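Local coordinates for protein catalase (Corynebacterium glutamicum, PDB 4B7H) that breaks hydrogen peroxide down to water and oxygen at a heme, binds NADPH, and is inhibited by nitric oxide, at residues G221-V226 and M278-A283; P200-H205 and A252-E257; D474-A479 and A504-L509; E375-S380 and Y402-G407. One frame throughout, in Å; residues are numbered along the deposited sequence.

Interaction 1: G221-V226 and M278-A283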
loop_
_atom_site.group_PDB
_atom_site.type_symbol
_atom_site.label_atom_id
_atom_site.label_comp_id
_atom_site.label_asym_id
_atom_site.label_seq_id
_atom_site.Cartn_x
_atom_site.Cartn_y
_atom_site.Cartn_z
ATOM N N GLY A 221 -37.036 21.730 -11.299
ATOM C CA GLY A 221 -36.830 20.300 -11.482
ATOM C C GLY A 221 -36.936 19.809 -12.918
ATOM O O GLY A 221 -36.976 18.601 -13.170
ATOM N N LYS A 222 -36.986 20.744 -13.861
ATOM C CA LYS A 222 -37.076 20.401 -15.274
ATOM C C LYS A 222 -35.694 20.119 -15.840
ATOM O O LYS A 222 -34.776 20.918 -15.653
ATOM C CB LYS A 222 -37.722 21.546 -16.052
ATOM C CG LYS A 222 -37.742 21.349 -17.563
ATOM C CD LYS A 222 -38.469 22.500 -18.237
ATOM C CE LYS A 222 -38.152 22.573 -19.719
ATOM N NZ LYS A 222 -38.942 23.648 -20.385
ATOM N N PRO A 223 -35.538 18.980 -16.531
ATOM C CA PRO A 223 -34.239 18.613 -17.104
ATOM C C PRO A 223 -34.101 18.988 -18.581
ATOM O O PRO A 223 -35.086 18.992 -19.319
ATOM C CB PRO A 223 -34.252 17.092 -16.978
ATOM C CG PRO A 223 -35.701 16.736 -17.235
ATOM C CD PRO A 223 -36.510 17.873 -16.625
ATOM N N VAL A 224 -32.876 19.313 -18.989
ATOM C CA VAL A 224 -32.498 19.370 -20.396
ATOM C C VAL A 224 -31.184 18.605 -20.553
ATOM O O VAL A 224 -30.407 18.482 -19.599
ATOM C CB VAL A 224 -32.306 20.818 -20.897
ATOM C CG1 VAL A 224 -33.632 21.539 -20.991
ATOM C CG2 VAL A 224 -31.329 21.581 -20.004
ATOM N N TRP A 225 -30.931 18.074 -21.746
ATOM C CA TRP A 225 -29.653 17.427 -22.012
ATOM C C TRP A 225 -28.642 18.469 -22.484
ATOM O O TRP A 225 -28.999 19.389 -23.228
ATOM C CB TRP A 225 -29.816 16.325 -23.056
ATOM C CG TRP A 225 -30.797 15.238 -22.672
ATOM C CD1 TRP A 225 -32.011 14.979 -23.260
ATOM C CD2 TRP A 225 -30.645 14.266 -21.622
ATOM N NE1 TRP A 225 -32.616 13.906 -22.643
ATOM C CE2 TRP A 225 -31.801 13.454 -21.633
ATOM C CE3 TRP A 225 -29.647 14.007 -20.669
ATOM C CZ2 TRP A 225 -31.978 12.396 -20.738
ATOM C CZ3 TRP A 225 -29.826 12.957 -19.786
ATOM C CH2 TRP A 225 -30.979 12.163 -19.826
ATOM N N VAL A 226 -27.386 18.353 -22.051
ATOM C CA VAL A 226 -26.378 19.332 -22.448
ATOM C C VAL A 226 -25.049 18.696 -22.848
ATOM O O VAL A 226 -24.722 17.588 -22.416
ATOM C CB VAL A 226 -26.097 20.368 -21.320
ATOM C CG1 VAL A 226 -27.367 21.108 -20.919
ATOM C CG2 VAL A 226 -25.447 19.695 -20.105
ATOM N N MET A 278 -30.179 20.310 -25.603
ATOM C CA MET A 278 -31.222 19.539 -26.267
ATOM C C MET A 278 -32.410 19.344 -25.335
ATOM O O MET A 278 -32.284 18.737 -24.276
ATOM C CB MET A 278 -30.678 18.183 -26.714
ATOM C CG MET A 278 -31.737 17.254 -27.299
ATOM S SD MET A 278 -31.085 15.609 -27.654
ATOM C CE MET A 278 -30.026 15.939 -29.060
ATOM N N PRO A 279 -33.579 19.875 -25.716
ATOM C CA PRO A 279 -34.769 19.653 -24.886
ATOM C C PRO A 279 -34.983 18.162 -24.614
ATOM O O PRO A 279 -34.716 17.327 -25.490
ATOM C CB PRO A 279 -35.904 20.215 -25.750
ATOM C CG PRO A 279 -35.234 21.272 -26.575
ATOM C CD PRO A 279 -33.872 20.713 -26.894
ATOM N N PHE A 280 -35.436 17.839 -23.408
ATOM C CA PHE A 280 -35.635 16.456 -22.992
ATOM C C PHE A 280 -36.478 15.693 -24.014
ATOM O O PHE A 280 -36.171 14.549 -24.357
ATOM C CB PHE A 280 -36.300 16.437 -21.612
ATOM C CG PHE A 280 -36.327 15.084 -20.948
ATOM C CD1 PHE A 280 -35.253 14.646 -20.179
ATOM C CD2 PHE A 280 -37.443 14.266 -21.058
ATOM C CE1 PHE A 280 -35.290 13.406 -19.549
ATOM C CE2 PHE A 280 -37.486 13.031 -20.438
ATOM C CZ PHE A 280 -36.403 12.597 -19.682
ATOM N N GLU A 281 -37.521 16.343 -24.527
ATOM C CA GLU A 281 -38.438 15.689 -25.461
ATOM C C GLU A 281 -37.880 15.515 -26.885
ATOM O O GLU A 281 -38.468 14.798 -27.693
ATOM C CB GLU A 281 -39.786 16.414 -25.490
ATOM C CG GLU A 281 -39.739 17.806 -26.086
ATOM C CD GLU A 281 -39.451 18.894 -25.065
ATOM O OE1 GLU A 281 -38.800 18.610 -24.032
ATOM O OE2 GLU A 281 -39.880 20.045 -25.301
ATOM N N ASP A 282 -36.755 16.166 -27.185
ATOM C CA ASP A 282 -36.092 16.035 -28.492
ATOM C C ASP A 282 -35.305 14.731 -28.620
ATOM O O ASP A 282 -35.014 14.276 -29.731
ATOM C CB ASP A 282 -35.091 17.178 -28.710
ATOM C CG ASP A 282 -35.729 18.449 -29.239
ATOM O OD1 ASP A 282 -36.955 18.635 -29.070
ATOM O OD2 ASP A 282 -34.984 19.275 -29.822
ATOM N N ALA A 283 -34.926 14.152 -27.485
ATOM C CA ALA A 283 -33.977 13.034 -27.476
ATOM C C ALA A 283 -34.377 11.804 -28.298
ATOM O O ALA A 283 -33.567 11.275 -29.054
ATOM C CB ALA A 283 -33.641 12.631 -26.038
HETATM O O HOH W 1 -36.563 20.078 -21.852
HETATM O O HOH W 2 -34.965 12.237 -22.838
#
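Trp225 and Met278 face each other as a hydrogen-bonded pair of antiparallel strands 223-232 and 270-279, neighbours in the curled antiparallel sheet that forms the beta-barrel core of the catalase fold. Two backbone bonds join them: Met278 N gives to Trp225 O at 2.8 Å, and Trp225 N returns one to Met278 O. Both side chains rise from the same face of the sheet. The Trp225 side chain can be followed outward. Its CB packs on Met278 CB at 4.2 Å and touches Met278 O. At chi1 -59° CG stands anti to the carbonyl carbon, which sends the indole along the turn that follows Pro279. There Trp225 CD1 meets Phe280 CA, NE1 touches the methyl of Ala283, and Trp225 CZ2 at the far end reaches Phe280 CE1 at 3.7 Å. The five-membered ring of Trp225 and the Phe280 ring are nearly parallel, planes at 15°, but slid so far that they barely overlap. Met278 SD adds an oblique Met-aromatic contact to the five-membered ring of Trp225. Pro223, two residues before the tryptophan, puts its CG against Phe280 CD1 at 3.6 Å. Beyond the two segments, Phe291 meets the indole edge-to-face and Trp297, a residue of the NADPH pocket, packs on both Trp225 and Met278. Two waters stitch the turn to the strand. One links Pro223 O to Phe280 N; the other, poised over the centre of the Phe280 ring, accepts from Trp225 NE1 in the indole plane at 2.9 Å and donates to Phe280 O.

Interaction 2: P200-H205 and A252-E257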
loop_
_atom_site.group_PDB
_atom_site.type_symbol
_atom_site.label_atom_id
_atom_site.label_comp_id
_atom_site.label_asym_id
_atom_site.label_seq_id
_atom_site.Cartn_x
_atom_site.Cartn_y
_atom_site.Cartn_z
ATOM N N PRO A 200 -1.928 19.046 -31.396
ATOM C CA PRO A 200 -1.994 20.475 -31.072
ATOM C C PRO A 200 -0.639 20.946 -30.541
ATOM O O PRO A 200 0.033 20.173 -29.850
ATOM C CB PRO A 200 -3.040 20.546 -29.949
ATOM C CG PRO A 200 -3.591 19.151 -29.782
ATOM C CD PRO A 200 -2.597 18.214 -30.382
ATOM N N LYS A 201 -0.243 22.181 -30.830
ATOM C CA LYS A 201 1.082 22.638 -30.411
ATOM C C LYS A 201 1.197 22.768 -28.894
ATOM O O LYS A 201 2.235 22.427 -28.315
ATOM C CB LYS A 201 1.458 23.965 -31.074
ATOM C CG LYS A 201 1.637 23.868 -32.576
ATOM C CD LYS A 201 2.194 25.160 -33.149
ATOM C CE LYS A 201 2.325 25.060 -34.665
ATOM N NZ LYS A 201 3.054 26.219 -35.247
ATOM N N THR A 202 0.149 23.286 -28.256
ATOM C CA THR A 202 0.185 23.559 -26.825
ATOM C C THR A 202 -1.132 23.161 -26.179
ATOM O O THR A 202 -2.102 22.799 -26.863
ATOM C CB THR A 202 0.402 25.063 -26.521
ATOM O OG1 THR A 202 -0.826 25.768 -26.738
ATOM C CG2 THR A 202 1.505 25.672 -27.390
ATOM N N SER A 203 -1.174 23.250 -24.856
ATOM C CA SER A 203 -2.425 23.063 -24.134
ATOM C C SER A 203 -3.375 24.236 -24.300
ATOM O O SER A 203 -4.584 24.089 -24.098
ATOM C CB SER A 203 -2.153 22.873 -22.650
ATOM O OG SER A 203 -1.375 21.722 -22.425
ATOM N N ARG A 204 -2.826 25.406 -24.635
ATOM C CA ARG A 204 -3.613 26.630 -24.760
ATOM C C ARG A 204 -4.300 26.743 -26.116
ATOM O O ARG A 204 -5.297 27.463 -26.255
ATOM C CB ARG A 204 -2.718 27.854 -24.548
ATOM C CG ARG A 204 -1.938 27.825 -23.231
ATOM C CD ARG A 204 -1.038 29.050 -23.084
ATOM N NE ARG A 204 0.094 29.006 -24.006
ATOM C CZ ARG A 204 0.385 29.939 -24.904
ATOM N NH1 ARG A 204 -0.368 31.030 -25.022
ATOM N NH2 ARG A 204 1.442 29.778 -25.687
ATOM N N HIS A 205 -3.759 26.037 -27.107
ATOM C CA HIS A 205 -4.229 26.131 -28.484
ATOM C C HIS A 205 -5.063 24.927 -28.912
ATOM O O HIS A 205 -4.847 24.344 -29.983
ATOM C CB HIS A 205 -3.032 26.320 -29.418
ATOM C CG HIS A 205 -2.328 27.630 -29.228
ATOM N ND1 HIS A 205 -1.298 27.806 -28.328
ATOM C CD2 HIS A 205 -2.529 28.838 -29.808
ATOM C CE1 HIS A 205 -0.881 29.059 -28.375
ATOM N NE2 HIS A 205 -1.615 29.708 -29.262
ATOM N N ALA A 252 10.540 16.971 -24.472
ATOM C CA ALA A 252 9.461 16.060 -24.120
ATOM C C ALA A 252 8.397 16.754 -23.274
ATOM O O ALA A 252 7.269 16.268 -23.167
ATOM C CB ALA A 252 10.009 14.856 -23.385
ATOM N N ASP A 253 8.756 17.888 -22.677
ATOM C CA ASP A 253 7.849 18.631 -21.821
ATOM C C ASP A 253 7.427 19.949 -22.459
ATOM O O ASP A 253 7.139 20.917 -21.767
ATOM C CB ASP A 253 8.525 18.872 -20.470
ATOM C CG ASP A 253 8.946 17.576 -19.791
ATOM O OD1 ASP A 253 8.279 16.538 -19.992
ATOM O OD2 ASP A 253 9.955 17.582 -19.060
ATOM N N TYR A 254 7.368 19.968 -23.787
ATOM C CA TYR A 254 7.073 21.186 -24.527
ATOM C C TYR A 254 5.813 21.895 -24.047
ATOM O O TYR A 254 5.800 23.119 -23.881
ATOM C CB TYR A 254 6.951 20.855 -26.013
ATOM C CG TYR A 254 6.765 22.063 -26.899
ATOM C CD1 TYR A 254 7.858 22.814 -27.327
ATOM C CD2 TYR A 254 5.499 22.441 -27.331
ATOM C CE1 TYR A 254 7.693 23.915 -28.149
ATOM C CE2 TYR A 254 5.322 23.551 -28.155
ATOM C CZ TYR A 254 6.424 24.278 -28.560
ATOM O OH TYR A 254 6.254 25.370 -29.376
ATOM N N GLN A 255 4.749 21.130 -23.820
ATOM C CA GLN A 255 3.470 21.730 -23.465
ATOM C C GLN A 255 3.412 22.105 -21.991
ATOM O O GLN A 255 2.835 23.140 -21.630
ATOM C CB GLN A 255 2.313 20.810 -23.860
ATOM C CG GLN A 255 2.284 20.494 -25.350
ATOM C CD GLN A 255 1.061 19.701 -25.741
ATOM O OE1 GLN A 255 0.510 18.945 -24.946
ATOM N NE2 GLN A 255 0.628 19.873 -26.980
ATOM N N ARG A 256 4.000 21.263 -21.143
ATOM C CA ARG A 256 4.156 21.587 -19.727
ATOM C C ARG A 256 4.903 22.915 -19.581
ATOM O O ARG A 256 4.472 23.813 -18.853
ATOM C CB ARG A 256 4.913 20.456 -19.018
ATOM C CG ARG A 256 5.144 20.690 -17.534
ATOM C CD ARG A 256 5.861 19.510 -16.873
ATOM N NE ARG A 256 5.080 18.276 -16.944
ATOM C CZ ARG A 256 5.355 17.166 -16.260
ATOM N NH1 ARG A 256 6.404 17.127 -15.447
ATOM N NH2 ARG A 256 4.568 16.100 -16.384
ATOM N N GLU A 257 6.022 23.035 -20.285
ATOM C CA GLU A 257 6.842 24.233 -20.192
ATOM C C GLU A 257 6.113 25.438 -20.778
ATOM O O GLU A 257 6.184 26.540 -20.227
ATOM C CB GLU A 257 8.185 24.005 -20.890
ATOM C CG GLU A 257 9.162 25.161 -20.739
ATOM C CD GLU A 257 10.614 24.729 -20.849
ATOM O OE1 GLU A 257 10.881 23.575 -21.254
ATOM O OE2 GLU A 257 11.494 25.546 -20.516
HETATM O O HOH W 3 -2.480 19.895 -26.359
HETATM O O HOH W 4 -2.506 19.516 -23.573
HETATM O O HOH W 5 0.790 24.390 -23.112
#
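The first turn of helix 254-264 meets the loop that leads from helix 187-194 to strand 208-209, and Gln255 makes the largest share of the contact. Its side chain, extended beyond CG with chi2 -174°, lies along the loop backbone. Gln255 CG touches Lys201 O at 3.5 Å, and the amide nitrogen NE2 of Gln255 faces two successive carbonyls, 2.9 Å from Pro200 O and in a weak hydrogen bond to Lys201 O. Lys201 O also lies at the edge of the Tyr254 ring, in its plane, 3.3 Å from Tyr254 CE2, while Thr202 CG2 approaches that ring obliquely. Three waters complete the interface. One accepts from Ser203 N and donates to Gln255 O at 2.8 Å; the other two reach the Gln255 amide through weak bonds, one from Thr202 O and one from Ser203 OG. That hydroxyl is also hydrogen-bonded to His74 on strand 73-82. On the side of the loop turned from Gln255, Thr202 OG1 accepts from His205 N at 3.0 Å and pairs with His205 ND1 at 2.6 Å. Arg204 continues along the helix to a salt bridge with Asp258, and Asp253, at the N-cap position, bridges to Lys72 and to Arg164 of a neighbouring subunit. Within the catalase fold this is a water-mediated loop-to-helix contact, its loop turned by an ST motif at Thr202.

Interaction 3: D474-A479 and A504-L509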
loop_
_atom_site.group_PDB
_atom_site.type_symbol
_atom_site.label_atom_id
_atom_site.label_comp_id
_atom_site.label_asym_id
_atom_site.label_seq_id
_atom_site.Cartn_x
_atom_site.Cartn_y
_atom_site.Cartn_z
ATOM N N ASP A 474 -2.075 11.231 -45.104
ATOM C CA ASP A 474 -0.639 11.106 -44.892
ATOM C C ASP A 474 -0.353 10.657 -43.463
ATOM O O ASP A 474 0.491 9.788 -43.237
ATOM C CB ASP A 474 0.062 12.436 -45.168
ATOM C CG ASP A 474 1.543 12.266 -45.432
ATOM O OD1 ASP A 474 1.916 11.338 -46.189
ATOM O OD2 ASP A 474 2.337 13.064 -44.885
ATOM N N ASN A 475 -1.062 11.245 -42.501
ATOM C CA ASN A 475 -0.876 10.885 -41.096
ATOM C C ASN A 475 -1.261 9.437 -40.835
ATOM O O ASN A 475 -0.551 8.711 -40.133
ATOM C CB ASN A 475 -1.706 11.791 -40.191
ATOM C CG ASN A 475 -1.258 13.240 -40.234
ATOM O OD1 ASN A 475 -0.135 13.555 -40.639
ATOM N ND2 ASN A 475 -2.143 14.132 -39.810
ATOM N N ILE A 476 -2.399 9.021 -41.384
ATOM C CA ILE A 476 -2.857 7.649 -41.211
ATOM C C ILE A 476 -1.821 6.671 -41.760
ATOM O O ILE A 476 -1.446 5.708 -41.088
ATOM C CB ILE A 476 -4.202 7.412 -41.923
ATOM C CG1 ILE A 476 -5.333 8.194 -41.238
ATOM C CG2 ILE A 476 -4.508 5.925 -41.982
ATOM C CD1 ILE A 476 -6.582 8.368 -42.112
ATOM N N SER A 477 -1.341 6.925 -42.976
ATOM C CA SER A 477 -0.394 6.008 -43.608
ATOM C C SER A 477 0.939 5.950 -42.847
ATOM O O SER A 477 1.580 4.898 -42.823
ATOM C CB SER A 477 -0.208 6.314 -45.105
ATOM O OG SER A 477 0.183 7.655 -45.334
ATOM N N ASN A 478 1.340 7.057 -42.213
ATOM C CA ASN A 478 2.498 7.038 -41.317
ATOM C C ASN A 478 2.249 6.152 -40.104
ATOM O O ASN A 478 3.104 5.347 -39.728
ATOM C CB ASN A 478 2.855 8.451 -40.844
ATOM C CG ASN A 478 3.575 9.265 -41.902
ATOM O OD1 ASN A 478 4.079 8.724 -42.882
ATOM N ND2 ASN A 478 3.635 10.577 -41.698
ATOM N N ALA A 479 1.072 6.295 -39.502
ATOM C CA ALA A 479 0.722 5.532 -38.307
ATOM C C ALA A 479 0.548 4.038 -38.599
ATOM O O ALA A 479 0.612 3.215 -37.690
ATOM C CB ALA A 479 -0.536 6.100 -37.674
ATOM N N ALA A 504 -8.853 5.266 -50.506
ATOM C CA ALA A 504 -7.984 5.055 -51.658
ATOM C C ALA A 504 -6.672 5.804 -51.452
ATOM O O ALA A 504 -5.594 5.295 -51.757
ATOM C CB ALA A 504 -8.669 5.509 -52.940
ATOM N N ARG A 505 -6.761 7.016 -50.915
ATOM C CA ARG A 505 -5.564 7.825 -50.723
ATOM C C ARG A 505 -4.677 7.245 -49.618
ATOM O O ARG A 505 -3.450 7.248 -49.734
ATOM C CB ARG A 505 -5.943 9.277 -50.428
ATOM C CG ARG A 505 -4.766 10.247 -50.416
ATOM C CD ARG A 505 -4.063 10.300 -51.765
ATOM N NE ARG A 505 -2.975 11.276 -51.763
ATOM C CZ ARG A 505 -1.858 11.154 -52.473
ATOM N NH1 ARG A 505 -1.679 10.098 -53.261
ATOM N NH2 ARG A 505 -0.919 12.089 -52.399
ATOM N N VAL A 506 -5.304 6.737 -48.558
ATOM C CA VAL A 506 -4.571 6.096 -47.473
ATOM C C VAL A 506 -3.764 4.909 -48.002
ATOM O O VAL A 506 -2.571 4.784 -47.713
ATOM C CB VAL A 506 -5.520 5.630 -46.350
ATOM C CG1 VAL A 506 -4.825 4.628 -45.422
ATOM C CG2 VAL A 506 -6.037 6.832 -45.548
ATOM N N LYS A 507 -4.398 4.052 -48.797
ATOM C CA LYS A 507 -3.698 2.881 -49.327
ATOM C C LYS A 507 -2.569 3.290 -50.277
ATOM O O LYS A 507 -1.475 2.726 -50.225
ATOM C CB LYS A 507 -4.666 1.912 -50.014
ATOM C CG LYS A 507 -3.993 0.655 -50.552
ATOM C CD LYS A 507 -5.009 -0.371 -51.054
ATOM C CE LYS A 507 -4.304 -1.619 -51.567
ATOM N NZ LYS A 507 -5.250 -2.699 -51.980
ATOM N N GLU A 508 -2.836 4.271 -51.135
ATOM C CA GLU A 508 -1.818 4.816 -52.032
ATOM C C GLU A 508 -0.571 5.261 -51.276
ATOM O O GLU A 508 0.554 4.882 -51.613
ATOM C CB GLU A 508 -2.360 6.050 -52.745
ATOM C CG GLU A 508 -3.120 5.793 -54.006
ATOM C CD GLU A 508 -3.081 7.005 -54.907
ATOM O OE1 GLU A 508 -3.379 8.114 -54.409
ATOM O OE2 GLU A 508 -2.722 6.854 -56.096
ATOM N N LEU A 509 -0.776 6.096 -50.264
ATOM C CA LEU A 509 0.342 6.655 -49.525
ATOM C C LEU A 509 1.043 5.584 -48.708
ATOM O O LEU A 509 2.267 5.565 -48.630
ATOM C CB LEU A 509 -0.133 7.804 -48.636
ATOM C CG LEU A 509 -0.507 9.078 -49.401
ATOM C CD1 LEU A 509 -1.153 10.113 -48.483
ATOM C CD2 LEU A 509 0.728 9.658 -50.095
#
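Ile476 and Val506 meet through their methyl groups, Ile476 CG2 against Val506 CG1 at 3.7 Å and Ile476 CD1 against Val506 CG2 at 3.8 Å, the two side chains crossing at about a right angle. Beside them Ser477 fits close to the partner helix, its OG 3.3 Å from Leu509 CB and its CB against Val506 O. Farther along, Leu509 CD1 reaches back to the backbone of Asp474, 3.7 Å from its N. No hydrogen bond joins the two segments. The torsion of Ser477, chi1 55°, sets OG between its own N and carbonyl carbon, where it bonds to Ala473 O one turn earlier and to Lys513. The ammonium of Lys513 also forms a salt bridge with Asp474 and a bond to Asn478, tying both helices together past Leu509. Arg505 lays its guanidinium over Leu509 CD2, its NH1 in a salt bridge with Glu508 OE1 at 2.9 Å and its NH2 in another with Glu470 of the other helix. Trp495 of helix 487-498 packs on both Ile476 and Val506. The axes of the segments approach to 8.4 Å and cross at -49°, the packing of helices 466-479 and 500-514 in the C-terminal helical domain of the catalase fold.

Interaction 4: E375-S380 and Y402-G407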
loop_
_atom_site.group_PDB
_atom_site.type_symbol
_atom_site.label_atom_id
_atom_site.label_comp_id
_atom_site.label_asym_id
_atom_site.label_seq_id
_atom_site.Cartn_x
_atom_site.Cartn_y
_atom_site.Cartn_z
ATOM N N GLU A 375 -17.307 22.814 4.215
ATOM C CA GLU A 375 -16.985 21.706 5.112
ATOM C C GLU A 375 -17.665 20.421 4.666
ATOM O O GLU A 375 -18.827 20.420 4.263
ATOM C CB GLU A 375 -17.383 22.025 6.554
ATOM C CG GLU A 375 -16.559 23.136 7.199
ATOM C CD GLU A 375 -15.203 22.669 7.711
ATOM O OE1 GLU A 375 -14.912 21.456 7.670
ATOM O OE2 GLU A 375 -14.424 23.528 8.172
ATOM N N VAL A 376 -16.927 19.323 4.734
ATOM C CA VAL A 376 -17.480 18.015 4.429
ATOM C C VAL A 376 -18.092 17.429 5.696
ATOM O O VAL A 376 -17.427 17.354 6.732
ATOM C CB VAL A 376 -16.378 17.087 3.889
ATOM C CG1 VAL A 376 -16.841 15.629 3.866
ATOM C CG2 VAL A 376 -15.918 17.557 2.511
ATOM N N ASN A 377 -19.359 17.021 5.607
ATOM C CA ASN A 377 -20.081 16.430 6.728
ATOM C C ASN A 377 -20.351 14.965 6.410
ATOM O O ASN A 377 -21.302 14.633 5.704
ATOM C CB ASN A 377 -21.395 17.186 6.982
ATOM C CG ASN A 377 -22.131 16.681 8.216
ATOM O OD1 ASN A 377 -21.586 15.899 8.997
ATOM N ND2 ASN A 377 -23.371 17.118 8.392
ATOM N N THR A 378 -19.504 14.084 6.931
ATOM C CA THR A 378 -19.525 12.687 6.522
ATOM C C THR A 378 -19.415 11.768 7.723
ATOM O O THR A 378 -18.825 12.130 8.746
ATOM C CB THR A 378 -18.370 12.374 5.529
ATOM O OG1 THR A 378 -18.489 11.026 5.062
ATOM C CG2 THR A 378 -17.011 12.535 6.207
ATOM N N TYR A 379 -19.979 10.572 7.595
ATOM C CA TYR A 379 -19.804 9.544 8.616
ATOM C C TYR A 379 -18.609 8.635 8.315
ATOM O O TYR A 379 -18.259 7.769 9.118
ATOM C CB TYR A 379 -21.091 8.733 8.795
ATOM C CG TYR A 379 -22.158 9.528 9.496
ATOM C CD1 TYR A 379 -22.183 9.618 10.879
ATOM C CD2 TYR A 379 -23.136 10.206 8.778
ATOM C CE1 TYR A 379 -23.163 10.361 11.532
ATOM C CE2 TYR A 379 -24.116 10.955 9.430
ATOM C CZ TYR A 379 -24.122 11.021 10.804
ATOM O OH TYR A 379 -25.086 11.759 11.453
ATOM N N SER A 380 -17.966 8.832 7.169
ATOM C CA SER A 380 -16.738 8.085 6.890
ATOM C C SER A 380 -15.664 8.447 7.913
ATOM O O SER A 380 -15.640 9.567 8.432
ATOM C CB SER A 380 -16.218 8.387 5.484
ATOM O OG SER A 380 -17.124 7.929 4.502
ATOM N N TYR A 402 -28.385 12.595 17.921
ATOM C CA TYR A 402 -27.662 13.866 17.965
ATOM C C TYR A 402 -28.036 14.760 16.776
ATOM O O TYR A 402 -29.128 14.620 16.224
ATOM C CB TYR A 402 -26.150 13.616 18.049
ATOM C CG TYR A 402 -25.792 12.589 19.101
ATOM C CD1 TYR A 402 -25.665 12.943 20.447
ATOM C CD2 TYR A 402 -25.592 11.255 18.751
ATOM C CE1 TYR A 402 -25.349 11.986 21.410
ATOM C CE2 TYR A 402 -25.270 10.300 19.703
ATOM C CZ TYR A 402 -25.145 10.670 21.025
ATOM O OH TYR A 402 -24.830 9.711 21.957
ATOM N N ASP A 403 -27.145 15.669 16.379
ATOM C CA ASP A 403 -27.518 16.706 15.421
ATOM C C ASP A 403 -26.723 16.691 14.120
ATOM O O ASP A 403 -26.982 17.501 13.231
ATOM C CB ASP A 403 -27.384 18.093 16.063
ATOM C CG ASP A 403 -28.187 18.225 17.335
ATOM O OD1 ASP A 403 -29.353 17.776 17.350
ATOM O OD2 ASP A 403 -27.647 18.770 18.322
ATOM N N LYS A 404 -25.756 15.785 14.009
ATOM C CA LYS A 404 -24.877 15.754 12.838
ATOM C C LYS A 404 -25.650 15.626 11.514
ATOM O O LYS A 404 -25.297 16.249 10.504
ATOM C CB LYS A 404 -23.826 14.654 12.997
ATOM C CG LYS A 404 -22.865 14.513 11.830
ATOM C CD LYS A 404 -21.759 13.519 12.188
ATOM C CE LYS A 404 -20.916 13.103 10.980
ATOM N NZ LYS A 404 -20.014 14.189 10.492
ATOM N N GLY A 405 -26.710 14.828 11.530
ATOM C CA GLY A 405 -27.646 14.790 10.419
ATOM C C GLY A 405 -27.554 13.597 9.484
ATOM O O GLY A 405 -26.763 12.684 9.684
ATOM N N ALA A 406 -28.393 13.605 8.456
ATOM C CA ALA A 406 -28.401 12.556 7.452
ATOM C C ALA A 406 -28.649 13.196 6.083
ATOM O O ALA A 406 -28.347 14.370 5.885
ATOM C CB ALA A 406 -29.440 11.507 7.787
ATOM N N GLY A 407 -29.176 12.446 5.124
ATOM C CA GLY A 407 -29.368 13.000 3.794
ATOM C C GLY A 407 -30.534 13.972 3.730
ATOM O O GLY A 407 -31.400 13.956 4.608
#
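Neither segment forms regular structure, and the backbones pass at 7.8 Å between the CA atoms of Asn377 and Lys404, a gap filled by side chains. Lys404 runs extended from CB to CE and bends only at chi4, 72°, which turns NZ to two acceptors. Lys404 NZ meets Asn377 OD1 at 2.8 Å, almost straight along the C=O axis, and Thr378 O at 2.9 Å from above its carbonyl plane. Asp390 adds a salt bridge, probably keeping this buried ammonium charged. The Asn377 amide is engaged at both ends, for Asn377 ND2 gives a nearly straight bond, 168°, to Lys404 O at 3.0 Å. These loops belong to the long segment without helix or strand between helix 343-359 and strand 423-424, the wrapping region of the catalase fold, and here a neighbouring subunit covers them: its His25 bonds Thr378 OG1 and its Thr23 bonds Asn377 N. Tyr379 closes the other flank of the lysine. Lys404 CE lies over one face of the Tyr379 ring, 3.7 Å from the centroid in a CH-pi contact, and Lys404 CD touches Tyr379 CE1 at 3.5 Å. At the ring's far end Tyr379 OH donates to Gly405 O at 2.6 Å, in the carbonyl plane and on a lone pair.

All four contacts are separate, with no two touching. Interactions 1 and 2 cross along the chain, and helix 254-264 of interaction 2 is followed by strand 270-279 of interaction 1, yet their centres lie 37 Å apart. Bound NADPH is the common landmark: side chains of interaction 1 (Met278), interaction 2 (Pro200) and interaction 3 (Ile476) come within about 11, 10 and 12 Å of it. Interaction 2 also approaches a heme, about 10 Å from the side chain of Ser203. Interactions 2 and 3 are the nearest pair, about 10 Å between nearest atoms. Interaction 4 lies across the chain's centre from both, its centre 59 Å from that of interaction 3; interactions 2 and 4 both touch neighbouring subunits.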